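Local coordinates for diaminopimelate decarboxylase (Helicobacter pylori, PDB 2QGH), which catalyses the pyridoxal-phosphate-dependent decarboxylation of diaminopimelate to L-lysine, the last step of bacterial lysine biosynthesis, at residues D310-Y322 and Y378-L392. Residues are numbered along the deposited sequence; the frame is centred on the assembly and turned at random.
Sequences DAGMNDFLRPSLY and YGSSMASQYNSRPKL. With LYS (lysine), chain C; PLP (pyridoxal-5'-phosphate), chain B.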
loop_
_atom_site.group_PDB
_atom_site.type_symbol
_atom_site.label_atom_id
_atom_site.label_comp_id
_atom_site.label_asym_id
_atom_site.label_seq_id
_atom_site.Cartn_x
_atom_site.Cartn_y
_atom_site.Cartn_z
ATOM N N ASP A 310 15.272 6.330 -7.150
ATOM C CA ASP A 310 14.530 5.292 -7.866
ATOM C C ASP A 310 13.597 4.373 -7.074
ATOM O O ASP A 310 12.980 3.493 -7.659
ATOM C CB ASP A 310 15.471 4.443 -8.754
ATOM C CG ASP A 310 16.569 3.720 -7.970
ATOM O OD1 ASP A 310 16.498 3.643 -6.727
ATOM O OD2 ASP A 310 17.512 3.207 -8.615
ATOM N N ALA A 311 13.495 4.568 -5.760
ATOM C CA ALA A 311 12.584 3.776 -4.924
ATOM C C ALA A 311 11.370 4.680 -4.700
ATOM O O ALA A 311 11.495 5.899 -4.748
ATOM C CB ALA A 311 13.234 3.425 -3.585
ATOM N N GLY A 312 10.199 4.099 -4.468
ATOM C CA GLY A 312 9.026 4.925 -4.271
ATOM C C GLY A 312 8.096 4.434 -3.181
ATOM O O GLY A 312 8.351 3.417 -2.535
ATOM N N MET A 313 7.002 5.156 -2.991
ATOM C CA MET A 313 6.026 4.803 -1.973
ATOM C C MET A 313 5.492 3.381 -2.137
ATOM O O MET A 313 5.114 2.743 -1.154
ATOM C CB MET A 313 4.874 5.801 -1.997
ATOM C CG MET A 313 4.067 5.778 -3.285
ATOM S SD MET A 313 2.719 6.951 -3.172
ATOM C CE MET A 313 1.630 6.124 -1.954
ATOM N N ASN A 314 5.456 2.871 -3.368
ATOM C CA ASN A 314 4.978 1.507 -3.564
ATOM C C ASN A 314 5.927 0.535 -2.860
ATOM O O ASN A 314 5.502 -0.511 -2.377
ATOM C CB ASN A 314 4.889 1.145 -5.055
ATOM C CG ASN A 314 6.246 0.975 -5.697
ATOM O OD1 ASN A 314 6.978 1.942 -5.886
ATOM N ND2 ASN A 314 6.594 -0.259 -6.031
ATOM N N ASP A 315 7.207 0.889 -2.795
ATOM C CA ASP A 315 8.210 0.040 -2.145
ATOM C C ASP A 315 8.242 0.257 -0.639
ATOM O O ASP A 315 8.490 -0.667 0.130
ATOM C CB ASP A 315 9.619 0.338 -2.668
ATOM C CG ASP A 315 9.720 0.285 -4.174
ATOM O OD1 ASP A 315 9.416 -0.772 -4.767
ATOM O OD2 ASP A 315 10.126 1.311 -4.760
ATOM N N PHE A 316 8.009 1.494 -0.222
ATOM C CA PHE A 316 8.054 1.835 1.193
ATOM C C PHE A 316 6.905 2.776 1.486
ATOM O O PHE A 316 6.956 3.963 1.167
ATOM C CB PHE A 316 9.401 2.494 1.513
ATOM C CG PHE A 316 9.600 2.797 2.963
ATOM C CD1 PHE A 316 9.467 1.794 3.924
ATOM C CD2 PHE A 316 9.919 4.089 3.376
ATOM C CE1 PHE A 316 9.645 2.074 5.279
ATOM C CE2 PHE A 316 10.100 4.382 4.732
ATOM C CZ PHE A 316 9.962 3.372 5.685
ATOM N N LEU A 317 5.880 2.225 2.124
ATOM C CA LEU A 317 4.650 2.936 2.441
ATOM C C LEU A 317 4.580 3.745 3.741
ATOM O O LEU A 317 3.721 4.624 3.876
ATOM C CB LEU A 317 3.508 1.915 2.427
ATOM C CG LEU A 317 2.054 2.383 2.352
ATOM C CD1 LEU A 317 1.841 3.180 1.056
ATOM C CD2 LEU A 317 1.129 1.175 2.406
ATOM N N ARG A 318 5.477 3.475 4.687
ATOM C CA ARG A 318 5.417 4.146 5.985
ATOM C C ARG A 318 5.295 5.676 6.015
ATOM O O ARG A 318 4.423 6.217 6.700
ATOM C CB ARG A 318 6.590 3.694 6.875
ATOM C CG ARG A 318 6.617 2.192 7.162
ATOM C CD ARG A 318 7.148 1.875 8.563
ATOM N NE ARG A 318 6.170 2.224 9.590
ATOM C CZ ARG A 318 6.389 3.077 10.588
ATOM N NH1 ARG A 318 7.562 3.680 10.714
ATOM N NH2 ARG A 318 5.425 3.335 11.459
ATOM N N PRO A 319 6.154 6.397 5.275
ATOM C CA PRO A 319 6.067 7.863 5.284
ATOM C C PRO A 319 4.686 8.416 4.952
ATOM O O PRO A 319 4.160 9.265 5.671
ATOM C CB PRO A 319 7.118 8.278 4.256
ATOM C CG PRO A 319 8.119 7.187 4.350
ATOM C CD PRO A 319 7.250 5.953 4.399
ATOM N N SER A 320 4.090 7.940 3.866
ATOM C CA SER A 320 2.774 8.434 3.462
ATOM C C SER A 320 1.630 7.943 4.355
ATOM O O SER A 320 0.737 8.711 4.717
ATOM C CB SER A 320 2.508 8.058 1.998
ATOM O OG SER A 320 2.810 6.689 1.748
ATOM N N LEU A 321 1.662 6.667 4.721
ATOM C CA LEU A 321 0.617 6.087 5.562
ATOM C C LEU A 321 0.617 6.583 7.002
ATOM O O LEU A 321 -0.443 6.803 7.585
ATOM C CB LEU A 321 0.732 4.560 5.590
ATOM C CG LEU A 321 -0.466 3.699 5.178
ATOM C CD1 LEU A 321 -0.279 2.330 5.802
ATOM C CD2 LEU A 321 -1.789 4.298 5.631
ATOM N N TYR A 322 1.794 6.759 7.585
ATOM C CA TYR A 322 1.860 7.189 8.979
ATOM C C TYR A 322 2.636 8.475 9.216
ATOM O O TYR A 322 2.841 8.862 10.366
ATOM C CB TYR A 322 2.492 6.078 9.822
ATOM C CG TYR A 322 1.958 4.704 9.499
ATOM C CD1 TYR A 322 0.697 4.301 9.935
ATOM C CD2 TYR A 322 2.704 3.816 8.731
ATOM C CE1 TYR A 322 0.193 3.044 9.616
ATOM C CE2 TYR A 322 2.211 2.558 8.402
ATOM C CZ TYR A 322 0.955 2.178 8.849
ATOM O OH TYR A 322 0.474 0.936 8.517
ATOM N N TYR A 378 7.627 -3.614 8.404
ATOM C CA TYR A 378 6.534 -2.970 7.693
ATOM C C TYR A 378 7.066 -2.185 6.515
ATOM O O TYR A 378 6.518 -1.154 6.131
ATOM C CB TYR A 378 5.753 -2.068 8.649
ATOM C CG TYR A 378 5.293 -2.824 9.877
ATOM C CD1 TYR A 378 4.345 -3.842 9.775
ATOM C CD2 TYR A 378 5.854 -2.569 11.131
ATOM C CE1 TYR A 378 3.970 -4.598 10.893
ATOM C CE2 TYR A 378 5.485 -3.315 12.257
ATOM C CZ TYR A 378 4.546 -4.329 12.131
ATOM O OH TYR A 378 4.187 -5.082 13.227
ATOM N N GLY A 379 8.154 -2.692 5.950
ATOM C CA GLY A 379 8.750 -2.071 4.785
ATOM C C GLY A 379 8.235 -2.824 3.576
ATOM O O GLY A 379 7.169 -2.513 3.049
ATOM N N SER A 380 8.961 -3.845 3.147
ATOM C CA SER A 380 8.532 -4.612 1.989
ATOM C C SER A 380 7.246 -5.420 2.206
ATOM O O SER A 380 6.636 -5.872 1.245
ATOM C CB SER A 380 9.649 -5.553 1.544
ATOM O OG SER A 380 9.606 -6.751 2.282
ATOM N N SER A 381 6.822 -5.607 3.452
ATOM C CA SER A 381 5.602 -6.374 3.705
ATOM C C SER A 381 4.329 -5.602 3.351
ATOM O O SER A 381 3.263 -6.193 3.219
ATOM C CB SER A 381 5.542 -6.835 5.163
ATOM O OG SER A 381 5.361 -5.742 6.037
ATOM N N MET A 382 4.435 -4.286 3.195
ATOM C CA MET A 382 3.279 -3.461 2.821
ATOM C C MET A 382 3.474 -2.912 1.409
ATOM O O MET A 382 2.657 -2.116 0.925
ATOM C CB MET A 382 3.111 -2.271 3.771
ATOM C CG MET A 382 2.903 -2.625 5.230
ATOM S SD MET A 382 2.512 -1.131 6.188
ATOM C CE MET A 382 0.716 -1.128 6.043
ATOM N N ALA A 383 4.562 -3.335 0.764
ATOM C CA ALA A 383 4.901 -2.885 -0.582
ATOM C C ALA A 383 3.907 -3.377 -1.632
ATOM O O ALA A 383 3.347 -4.462 -1.504
ATOM C CB ALA A 383 6.322 -3.339 -0.945
ATOM N N SER A 384 3.704 -2.568 -2.670
ATOM C CA SER A 384 2.781 -2.902 -3.754
ATOM C C SER A 384 3.477 -2.735 -5.099
ATOM O O SER A 384 4.665 -2.414 -5.149
ATOM C CB SER A 384 1.576 -1.974 -3.728
ATOM O OG SER A 384 1.972 -0.669 -4.118
ATOM N N GLN A 385 2.721 -2.935 -6.179
ATOM C CA GLN A 385 3.236 -2.798 -7.538
ATOM C C GLN A 385 2.654 -1.553 -8.211
ATOM O O GLN A 385 2.662 -1.424 -9.437
ATOM C CB GLN A 385 2.878 -4.035 -8.353
ATOM C CG GLN A 385 3.295 -5.333 -7.694
ATOM C CD GLN A 385 2.850 -6.538 -8.488
ATOM O OE1 GLN A 385 1.667 -6.697 -8.780
ATOM N NE2 GLN A 385 3.795 -7.393 -8.845
ATOM N N TYR A 386 2.141 -0.644 -7.393
ATOM C CA TYR A 386 1.559 0.596 -7.881
ATOM C C TYR A 386 2.458 1.265 -8.945
ATOM O O TYR A 386 3.684 1.289 -8.810
ATOM C CB TYR A 386 1.323 1.527 -6.687
ATOM C CG TYR A 386 0.608 2.820 -7.010
ATOM C CD1 TYR A 386 -0.501 2.833 -7.857
ATOM C CD2 TYR A 386 1.030 4.030 -6.446
ATOM C CE1 TYR A 386 -1.173 4.023 -8.137
ATOM C CE2 TYR A 386 0.365 5.219 -6.713
ATOM C CZ TYR A 386 -0.737 5.210 -7.564
ATOM O OH TYR A 386 -1.392 6.383 -7.855
ATOM N N ASN A 387 1.828 1.804 -9.991
ATOM C CA ASN A 387 2.533 2.443 -11.105
ATOM C C ASN A 387 3.213 1.336 -11.918
ATOM O O ASN A 387 4.110 1.597 -12.721
ATOM C CB ASN A 387 3.591 3.446 -10.601
ATOM C CG ASN A 387 2.988 4.783 -10.145
ATOM O OD1 ASN A 387 1.826 4.859 -9.714
ATOM N ND2 ASN A 387 3.795 5.845 -10.226
ATOM N N SER A 388 2.772 0.098 -11.715
ATOM C CA SER A 388 3.360 -1.042 -12.415
ATOM C C SER A 388 4.874 -1.093 -12.213
ATOM O O SER A 388 5.640 -1.076 -13.175
ATOM C CB SER A 388 3.053 -0.983 -13.911
ATOM O OG SER A 388 1.709 -1.324 -14.169
ATOM N N ARG A 389 5.289 -1.140 -10.949
ATOM C CA ARG A 389 6.698 -1.221 -10.581
ATOM C C ARG A 389 6.850 -2.578 -9.888
ATOM O O ARG A 389 6.199 -2.847 -8.885
ATOM C CB ARG A 389 7.079 -0.075 -9.618
ATOM C CG ARG A 389 6.887 1.347 -10.186
ATOM C CD ARG A 389 7.251 2.461 -9.185
ATOM N NE ARG A 389 8.698 2.681 -9.091
ATOM C CZ ARG A 389 9.475 2.175 -8.142
ATOM N NH1 ARG A 389 8.951 1.425 -7.195
ATOM N NH2 ARG A 389 10.776 2.401 -8.150
ATOM N N PRO A 390 7.708 -3.458 -10.423
ATOM C CA PRO A 390 7.889 -4.780 -9.805
ATOM C C PRO A 390 8.437 -4.715 -8.370
ATOM O O PRO A 390 9.173 -3.786 -8.021
ATOM C CB PRO A 390 8.864 -5.473 -10.762
ATOM C CG PRO A 390 8.606 -4.786 -12.084
ATOM C CD PRO A 390 8.489 -3.343 -11.665
ATOM N N LYS A 391 8.073 -5.694 -7.546
ATOM C CA LYS A 391 8.562 -5.747 -6.171
ATOM C C LYS A 391 10.072 -5.884 -6.192
ATOM O O LYS A 391 10.623 -6.599 -7.016
ATOM C CB LYS A 391 7.955 -6.928 -5.415
ATOM C CG LYS A 391 6.471 -6.774 -5.169
ATOM C CD LYS A 391 6.011 -7.555 -3.953
ATOM C CE LYS A 391 4.657 -7.047 -3.495
ATOM N NZ LYS A 391 4.221 -7.633 -2.183
ATOM N N LEU A 392 10.734 -5.210 -5.265
ATOM C CA LEU A 392 12.187 -5.210 -5.188
ATOM C C LEU A 392 12.910 -6.513 -4.826
ATOM O O LEU A 392 12.324 -7.479 -4.312
ATOM C CB LEU A 392 12.627 -4.120 -4.207
ATOM C CG LEU A 392 11.953 -2.763 -4.401
ATOM C CD1 LEU A 392 12.470 -1.766 -3.362
ATOM C CD2 LEU A 392 12.217 -2.277 -5.819
HETATM N N LYS C . 2.055 -1.290 9.750
HETATM C CA LYS C . 2.322 -0.429 10.944
HETATM C C LYS C . 3.605 0.377 10.743
HETATM O O LYS C . 4.089 0.402 9.594
HETATM C CB LYS C . 2.428 -1.303 12.206
HETATM C CG LYS C . 1.121 -1.995 12.567
HETATM C CD LYS C . 1.310 -3.117 13.571
HETATM C CE LYS C . -0.039 -3.752 13.901
HETATM N NZ LYS C . 0.036 -4.987 14.753
HETATM O OXT LYS C . 4.111 0.970 11.722
HETATM N N1 PLP B . 0.978 -8.772 18.129
HETATM C C2 PLP B . -0.254 -8.297 17.632
HETATM C C2A PLP B . -1.519 -8.974 17.988
HETATM C C3 PLP B . -0.236 -7.149 16.745
HETATM O O3 PLP B . -1.411 -6.651 16.214
HETATM C C4 PLP B . 0.968 -6.530 16.408
HETATM C C4A PLP B . 0.832 -5.218 15.720
HETATM C C5 PLP B . 2.189 -7.018 16.896
HETATM C C6 PLP B . 2.189 -8.148 17.800
HETATM C C5A PLP B . 3.528 -6.625 16.438
HETATM O O4P PLP B . 3.895 -5.425 17.079
HETATM P P PLP B . 5.175 -4.769 16.803
HETATM O O1P PLP B . 5.775 -4.838 15.365
HETATM O O2P PLP B . 6.164 -5.457 17.844
HETATM O O3P PLP B . 4.942 -3.242 17.124
HETATM O O HOH W 1 9.013 -1.145 -7.208
HETATM O O HOH W 2 6.113 -0.052 3.252
#
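The end of the active site far from the PLP ring joins the two segments: the amino and carboxylate groups of bound lysine lie between Arg318 and Tyr322 on one and Tyr378 and Met382 on the other. A turn at chi3 (73°) brings the Arg318 guanidinium to the ligand carboxylate, where NE donates to LYS O (2.8 Å, 155°) and a weak bond runs from NH2 to OXT. Tyr378 lays one ring face against the ligand, CB of lysine 3.5 Å above its centre, and sends OH to PLP O1P at 2.7 Å. Met382 points its methyl at both Tyr322 OH and Leu321 CD1, CE to CD1 3.6 Å. The Tyr322 hydroxyl accepts a hydrogen bond from the ligand amino group and bonds Glu350 of the second subunit, sharing the site across the dimer, as in other fold-type III PLP-dependent decarboxylases. In the beta domain beside the PLP-binding barrel, paired bonds clamp the loops: Ser384 N to Asn314 O at 2.7 Å, and Asn314 ND2 to Ser384 O (3.0 Å, 169°), almost in the amide plane. Arg389 NH1 salt-bridges Asp315 OD2 (2.7 Å) on the syn side, tilted from the carboxylate plane; Gly312 N holds that oxygen from the anti side.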